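Local coordinates for protein glutaredoxin 2 (Salmonella enterica subsp. enterica serovar Typhimurium, PDB 3IR4) that binds glutathione and, as a glutaredoxin with a glutathione S-transferase-like build, probably reduces disulfides at the expense of this thiol, at residues His192-Thr195 with Lys196-Asp199; Asn32-Gln35 with Asn36-Ala40; Val72-Asp76 with Gly77-Leu81. One frame throughout, in Å; residues are numbered along the deposited sequence.

How the interactions relate
All three contacts lie at the surface, where the chain enters or leaves a helix. Interaction 1 starts helix 195-208 in the C-terminal helical part; interaction 2 leads from strand 30-33 into helix 40-46, and interaction 3 leaves helix 65-74, both in the thioredoxin-like part. None touches another: the centres of interactions 1 and 2 are 34 Å apart, on opposite sides of the chain's centre, and interaction 3 lies 29 Å from each, centre to centre. Interaction 2 is next to the bound glutathione, with the N36 side chain about 4 Å away. In interaction 3 the side chain of L81 stays about 13 Å from it.

Interaction 1: His192-Thr195 with Lys196-Asp199; sequences HWPT and KVAD. With SO4 (sulfate ion), chain E.
W193 turns the edge of its indole toward V197, whose CG1 lies near the ring plane and 3.6 Å from W193 CE3. Since CG1 of V197 is anti to its own backbone N (chi1 -178°), the other methyl, CG2, is left beside P194, resting 4.1 Å from P194 CD. The two residues ahead of the helical turn thus share one valine between them. The turn itself is closed by the backbone: A198 N bonds to the carbonyl O of P194, the N-cap residue, at 2.9 Å, and D199 N repeats the pattern on T195 O at 2.9 Å. Farther back, the imidazole of H192 holds a sulfate in its plane through a bond of 2.7 Å from H192 ND1 to O4 of the ion, which probably came from the crystallisation liquor. In the second shell, D158 OD1 takes weak hydrogen bonds from the amides of K196 and V197 at the start of the helix, while R201 makes a cation-pi contact with W193. Both W193 and V197 rest on L154 of helix 143-160 and on L182 of helix 173-185, seating the first turn of helix 195-208 against these two neighbours.

Interaction 2: Asn32-Gln35 with Asn36-Ala40; sequences NVLQ and NDDEA
From Q35 to D38 the chain makes a type I beta turn, closed by a bond of 3.0 Å from D38 N to Q35 O in which the donor stands well above the carbonyl plane, 58° out of it. Two waters brace this turn. One donates to both Q35 O and D38 O, so that the Q35 carbonyl oxygen is gripped by an amide and a water at once. The other accepts from Q35 N at 2.9 Å and donates to D38 OD2 at 2.7 Å, tying the side chain at the end of the turn to the backbone at its start. With CG anti to the backbone N (chi1 178°), D38 reaches back toward this water, and its CB packs 3.3 Å from Q35 O. L34 comes up at an oblique angle, its CD2 4.2 Å from D38 OD2. D37 adopts a different rotamer, with CG between N and the carbonyl carbon (chi1 61°), which brings D37 OD2 to 3.5 Å from Q35 CB.

The carboxylate of D38 also works forward along the chain, capping a backbone N just past A40 and binding the hydroxyl of T41 through OD2. N36 points elsewhere, its side chain packed among Y9, F116, Y124 and F125, while its carbonyl accepts a bond from K49, a residue of the glutathione pocket. Together the turn, the waters and the aspartate cap make a compact link from the edge strand 30-33 of the mixed sheet to helix 40-46. It is a strand-to-helix connection of the thioredoxin-like glutathione S-transferase fold, placed beside the glutathione site and against helix 119-133 of the helical part.

Interaction 3: Val72-Asp76 with Gly77-Leu81; sequences VDNLD and GKPLL
The carboxylate of D73 offers the syn sides of both its oxygens to consecutive backbone amides, each donor lying about 17° out of the carboxylate plane. L80 N meets D73 OD1 at 2.8 Å, and L81 N meets D73 OD2 at 3.0 Å. Such a two-pronged pair fixes the rotation of this buried group; P79 lies over one face of the carboxylate, its CB 3.3 Å from D73 OD2. The side chains of N74 and P79 cross at about a right angle, N74 OD1 coming 3.4 Å from P79 CG. D76 uses the anti side of its carboxylate instead: K78 N bonds to D76 OD2 at 2.9 Å, tilted from the plane. With its CG between N and the carbonyl carbon (chi1 74°), D76 reaches forward to K78 N, and the same oxygen forms a salt bridge with K25. K25 also bonds to the carbonyls of D73 and K78, drawing D73 and K78 together. A type I turn from N74 to G77 is closed by G77 N on N74 O. In this glutathione S-transferase-like fold, a glycine with positive phi, the first residue to leave helical angles, and a side-chain-held exit carry the chain from helix 65-74 toward the C-terminal helical part.

Interaction 1: His192-Thr195 with Lys196-Asp199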
loop_
_atom_site.group_PDB
_atom_site.type_symbol
_atom_site.label_atom_id
_atom_site.label_comp_id
_atom_site.label_asym_id
_atom_site.label_seq_id
_atom_site.Cartn_x
_atom_site.Cartn_y
_atom_site.Cartn_z
ATOM N N HIS A 192 -1.423 -10.044 -16.215
ATOM C CA HIS A 192 -1.830 -9.324 -17.413
ATOM C C HIS A 192 -2.522 -8.009 -16.983
ATOM O O HIS A 192 -3.587 -8.044 -16.381
ATOM C CB HIS A 192 -2.802 -10.166 -18.239
ATOM C CG HIS A 192 -2.223 -11.446 -18.762
ATOM N ND1 HIS A 192 -2.780 -12.128 -19.812
ATOM C CD2 HIS A 192 -1.139 -12.167 -18.388
ATOM C CE1 HIS A 192 -2.080 -13.222 -20.056
ATOM N NE2 HIS A 192 -1.072 -13.264 -19.209
ATOM N N TRP A 193 -1.872 -6.901 -17.280
ATOM C CA TRP A 193 -2.337 -5.575 -16.898
ATOM C C TRP A 193 -3.050 -4.880 -18.034
ATOM O O TRP A 193 -2.422 -4.546 -19.033
ATOM C CB TRP A 193 -1.145 -4.723 -16.452
ATOM C CG TRP A 193 -0.515 -5.147 -15.173
ATOM C CD1 TRP A 193 0.480 -6.066 -15.010
ATOM C CD2 TRP A 193 -0.823 -4.652 -13.865
ATOM N NE1 TRP A 193 0.820 -6.142 -13.706
ATOM C CE2 TRP A 193 0.023 -5.313 -12.969
ATOM C CE3 TRP A 193 -1.693 -3.678 -13.379
ATOM C CZ2 TRP A 193 0.038 -5.027 -11.615
ATOM C CZ3 TRP A 193 -1.709 -3.422 -12.056
ATOM C CH2 TRP A 193 -0.854 -4.084 -11.175
ATOM N N PRO A 194 -4.345 -4.595 -17.872
ATOM C CA PRO A 194 -5.039 -3.843 -18.910
ATOM C C PRO A 194 -4.479 -2.429 -19.018
ATOM O O PRO A 194 -3.913 -1.916 -18.066
ATOM C CB PRO A 194 -6.503 -3.854 -18.423
ATOM C CG PRO A 194 -6.599 -5.040 -17.564
ATOM C CD PRO A 194 -5.282 -5.049 -16.835
ATOM N N THR A 195 -4.670 -1.813 -20.174
ATOM C CA THR A 195 -4.086 -0.489 -20.509
ATOM C C THR A 195 -4.397 0.594 -19.484
ATOM O O THR A 195 -3.484 1.273 -19.030
ATOM C CB THR A 195 -4.565 -0.032 -21.878
ATOM O OG1 THR A 195 -4.140 -0.994 -22.825
ATOM C CG2 THR A 195 -4.025 1.379 -22.232
ATOM N N LYS A 196 -5.676 0.782 -19.159
ATOM C CA LYS A 196 -6.032 1.884 -18.265
ATOM C C LYS A 196 -5.503 1.615 -16.855
ATOM O O LYS A 196 -5.119 2.549 -16.139
ATOM C CB LYS A 196 -7.532 2.134 -18.216
ATOM C CG LYS A 196 -8.068 2.607 -19.553
ATOM C CD LYS A 196 -9.550 2.724 -19.641
ATOM C CE LYS A 196 -9.992 2.937 -21.091
ATOM N NZ LYS A 196 -11.435 3.124 -21.104
ATOM N N VAL A 197 -5.503 0.349 -16.423
ATOM C CA VAL A 197 -4.991 0.001 -15.121
ATOM C C VAL A 197 -3.502 0.298 -15.067
ATOM O O VAL A 197 -3.017 0.900 -14.119
ATOM C CB VAL A 197 -5.280 -1.459 -14.746
ATOM C CG1 VAL A 197 -4.755 -1.726 -13.331
ATOM C CG2 VAL A 197 -6.772 -1.799 -14.873
ATOM N N ALA A 198 -2.778 -0.139 -16.095
ATOM C CA ALA A 198 -1.331 0.107 -16.167
ATOM C C ALA A 198 -1.005 1.586 -16.191
ATOM O O ALA A 198 -0.071 2.049 -15.526
ATOM C CB ALA A 198 -0.710 -0.565 -17.386
ATOM N N ASP A 199 -1.780 2.360 -16.962
ATOM C CA ASP A 199 -1.546 3.811 -17.031
ATOM C C ASP A 199 -1.781 4.513 -15.704
ATOM O O ASP A 199 -1.070 5.429 -15.341
ATOM C CB ASP A 199 -2.442 4.449 -18.081
ATOM C CG ASP A 199 -2.055 4.137 -19.491
ATOM O OD1 ASP A 199 -0.966 3.591 -19.736
ATOM O OD2 ASP A 199 -2.839 4.527 -20.391
HETATM S S SO4 E . -5.607 -11.042 -22.192
HETATM O O1 SO4 E . -4.357 -10.907 -22.957
HETATM O O2 SO4 E . -6.468 -12.028 -22.868
HETATM O O3 SO4 E . -6.272 -9.727 -22.116
HETATM O O4 SO4 E . -5.239 -11.542 -20.852
#

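Interaction 2: Asn32-Gln35 with Asn36-Ala40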
loop_
_atom_site.group_PDB
_atom_site.type_symbol
_atom_site.label_atom_id
_atom_site.label_comp_id
_atom_site.label_asym_id
_atom_site.label_seq_id
_atom_site.Cartn_x
_atom_site.Cartn_y
_atom_site.Cartn_z
ATOM N N ASN A 32 10.909 6.295 7.761
ATOM C CA ASN A 32 11.702 5.462 8.666
ATOM C C ASN A 32 11.102 4.075 8.662
ATOM O O ASN A 32 10.013 3.861 9.193
ATOM C CB ASN A 32 11.644 6.024 10.082
ATOM C CG ASN A 32 12.418 7.287 10.229
ATOM O OD1 ASN A 32 13.571 7.241 10.589
ATOM N ND2 ASN A 32 11.771 8.430 10.028
ATOM N N VAL A 33 11.780 3.124 8.029
ATOM C CA VAL A 33 11.276 1.772 7.975
ATOM C C VAL A 33 11.714 1.037 9.228
ATOM O O VAL A 33 12.908 0.992 9.536
ATOM C CB VAL A 33 11.811 1.027 6.742
ATOM C CG1 VAL A 33 11.249 -0.397 6.762
ATOM C CG2 VAL A 33 11.427 1.717 5.450
ATOM N N LEU A 34 10.761 0.520 9.972
ATOM C CA LEU A 34 11.021 -0.260 11.160
ATOM C C LEU A 34 11.175 -1.730 10.839
ATOM O O LEU A 34 10.545 -2.237 9.926
ATOM C CB LEU A 34 9.853 -0.085 12.132
ATOM C CG LEU A 34 9.635 1.324 12.666
ATOM C CD1 LEU A 34 8.379 1.380 13.539
ATOM C CD2 LEU A 34 10.883 1.781 13.430
ATOM N N GLN A 35 12.014 -2.418 11.599
ATOM C CA GLN A 35 12.090 -3.875 11.476
ATOM C C GLN A 35 10.740 -4.493 11.807
ATOM O O GLN A 35 10.057 -4.068 12.737
ATOM C CB GLN A 35 13.164 -4.493 12.373
ATOM C CG GLN A 35 14.567 -4.077 11.996
ATOM C CD GLN A 35 14.899 -4.492 10.570
ATOM O OE1 GLN A 35 14.964 -3.652 9.664
ATOM N NE2 GLN A 35 15.028 -5.801 10.358
ATOM N N ASN A 36 10.368 -5.538 11.056
ATOM C CA ASN A 36 9.040 -6.104 11.233
ATOM C C ASN A 36 8.806 -6.734 12.597
ATOM O O ASN A 36 7.659 -6.821 13.030
ATOM C CB ASN A 36 8.742 -7.102 10.126
ATOM C CG ASN A 36 7.257 -7.405 9.980
ATOM O OD1 ASN A 36 6.828 -8.540 10.228
ATOM N ND2 ASN A 36 6.457 -6.408 9.582
ATOM N N ASP A 37 9.879 -7.151 13.272
ATOM C CA ASP A 37 9.787 -7.726 14.614
ATOM C C ASP A 37 9.998 -6.711 15.739
ATOM O O ASP A 37 10.047 -7.097 16.895
ATOM C CB ASP A 37 10.765 -8.912 14.766
ATOM C CG ASP A 37 12.239 -8.536 14.589
ATOM O OD1 ASP A 37 13.131 -9.358 14.971
ATOM O OD2 ASP A 37 12.530 -7.445 14.060
ATOM N N ASP A 38 10.069 -5.422 15.409
ATOM C CA ASP A 38 10.334 -4.406 16.426
ATOM C C ASP A 38 9.052 -3.960 17.102
ATOM O O ASP A 38 8.294 -3.175 16.569
ATOM C CB ASP A 38 11.063 -3.219 15.794
ATOM C CG ASP A 38 11.349 -2.088 16.768
ATOM O OD1 ASP A 38 11.008 -2.196 17.958
ATOM O OD2 ASP A 38 11.933 -1.100 16.287
ATOM N N GLU A 39 8.795 -4.512 18.281
ATOM C CA GLU A 39 7.644 -4.129 19.080
ATOM C C GLU A 39 7.903 -2.844 19.867
ATOM O O GLU A 39 7.024 -1.984 19.981
ATOM C CB GLU A 39 7.298 -5.266 20.047
ATOM C CG GLU A 39 6.079 -4.976 20.912
ATOM C CD GLU A 39 5.694 -6.105 21.859
ATOM O OE1 GLU A 39 4.682 -5.952 22.562
ATOM O OE2 GLU A 39 6.383 -7.143 21.895
ATOM N N ALA A 40 9.121 -2.691 20.380
ATOM C CA ALA A 40 9.453 -1.590 21.281
ATOM C C ALA A 40 9.329 -0.203 20.675
ATOM O O ALA A 40 8.775 0.686 21.301
ATOM C CB ALA A 40 10.860 -1.799 21.900
HETATM O O HOH W 1 13.219 -1.171 13.945
HETATM O O HOH W 2 7.968 -2.668 13.934
#

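Interaction 3: Val72-Asp76 with Gly77-Leu81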
loop_
_atom_site.group_PDB
_atom_site.type_symbol
_atom_site.label_atom_id
_atom_site.label_comp_id
_atom_site.label_asym_id
_atom_site.label_seq_id
_atom_site.Cartn_x
_atom_site.Cartn_y
_atom_site.Cartn_z
ATOM N N VAL A 72 -2.707 15.394 6.782
ATOM C CA VAL A 72 -1.706 15.944 5.884
ATOM C C VAL A 72 -2.356 16.658 4.689
ATOM O O VAL A 72 -1.908 17.702 4.311
ATOM C CB VAL A 72 -0.713 14.851 5.439
ATOM C CG1 VAL A 72 0.315 15.374 4.422
ATOM C CG2 VAL A 72 0.009 14.262 6.650
ATOM N N ASP A 73 -3.421 16.115 4.120
ATOM C CA ASP A 73 -4.093 16.766 3.005
ATOM C C ASP A 73 -4.689 18.113 3.441
ATOM O O ASP A 73 -4.782 19.040 2.642
ATOM C CB ASP A 73 -5.210 15.879 2.457
ATOM C CG ASP A 73 -5.702 16.313 1.083
ATOM O OD1 ASP A 73 -4.887 16.829 0.290
ATOM O OD2 ASP A 73 -6.912 16.112 0.814
ATOM N N ASN A 74 -5.084 18.216 4.698
ATOM C CA ASN A 74 -5.768 19.392 5.212
ATOM C C ASN A 74 -4.869 20.427 5.830
ATOM O O ASN A 74 -5.305 21.558 6.087
ATOM C CB ASN A 74 -6.840 18.937 6.213
ATOM C CG ASN A 74 -7.942 18.131 5.563
ATOM O OD1 ASN A 74 -8.074 18.068 4.344
ATOM N ND2 ASN A 74 -8.777 17.507 6.397
ATOM N N LEU A 75 -3.596 20.084 6.007
ATOM C CA LEU A 75 -2.706 20.924 6.797
ATOM C C LEU A 75 -2.491 22.322 6.214
ATOM O O LEU A 75 -2.342 23.277 6.968
ATOM C CB LEU A 75 -1.387 20.165 7.042
ATOM C CG LEU A 75 -0.466 20.740 8.106
ATOM C CD1 LEU A 75 -1.146 20.882 9.458
ATOM C CD2 LEU A 75 0.774 19.850 8.174
ATOM N N ASP A 76 -2.475 22.453 4.888
ATOM C CA ASP A 76 -2.261 23.743 4.196
ATOM C C ASP A 76 -3.563 24.460 3.828
ATOM O O ASP A 76 -3.543 25.505 3.187
ATOM C CB ASP A 76 -1.316 23.598 2.982
ATOM C CG ASP A 76 -1.952 22.932 1.783
ATOM O OD1 ASP A 76 -1.244 22.765 0.762
ATOM O OD2 ASP A 76 -3.130 22.560 1.823
ATOM N N GLY A 77 -4.693 23.890 4.217
ATOM C CA GLY A 77 -5.994 24.495 3.960
ATOM C C GLY A 77 -6.575 24.233 2.591
ATOM O O GLY A 77 -7.669 24.703 2.316
ATOM N N LYS A 78 -5.872 23.475 1.739
ATOM C CA LYS A 78 -6.309 23.208 0.372
ATOM C C LYS A 78 -6.195 21.723 0.038
ATOM O O LYS A 78 -5.209 21.261 -0.572
ATOM C CB LYS A 78 -5.543 24.026 -0.645
ATOM C CG LYS A 78 -6.154 23.878 -2.062
ATOM C CD LYS A 78 -5.422 24.677 -3.123
ATOM C CE LYS A 78 -5.674 24.118 -4.544
ATOM N NZ LYS A 78 -5.127 22.732 -4.844
ATOM N N PRO A 79 -7.180 20.941 0.449
ATOM C CA PRO A 79 -7.151 19.514 0.148
ATOM C C PRO A 79 -7.088 19.205 -1.343
ATOM O O PRO A 79 -7.676 19.906 -2.157
ATOM C CB PRO A 79 -8.515 19.030 0.685
ATOM C CG PRO A 79 -8.946 20.036 1.667
ATOM C CD PRO A 79 -8.340 21.333 1.273
ATOM N N LEU A 80 -6.403 18.109 -1.668
ATOM C CA LEU A 80 -6.522 17.507 -2.991
ATOM C C LEU A 80 -7.646 16.493 -3.076
ATOM O O LEU A 80 -8.070 16.165 -4.181
ATOM C CB LEU A 80 -5.218 16.838 -3.404
ATOM C CG LEU A 80 -4.014 17.738 -3.662
ATOM C CD1 LEU A 80 -2.882 16.945 -4.299
ATOM C CD2 LEU A 80 -4.382 18.910 -4.568
ATOM N N LEU A 81 -8.097 15.946 -1.946
ATOM C CA LEU A 81 -9.160 14.938 -1.952
ATOM C C LEU A 81 -10.493 15.677 -2.093
ATOM O O LEU A 81 -11.096 16.122 -1.109
ATOM C CB LEU A 81 -9.101 14.072 -0.702
ATOM C CG LEU A 81 -7.873 13.142 -0.626
ATOM C CD1 LEU A 81 -7.685 12.645 0.798
ATOM C CD2 LEU A 81 -8.010 11.987 -1.592
#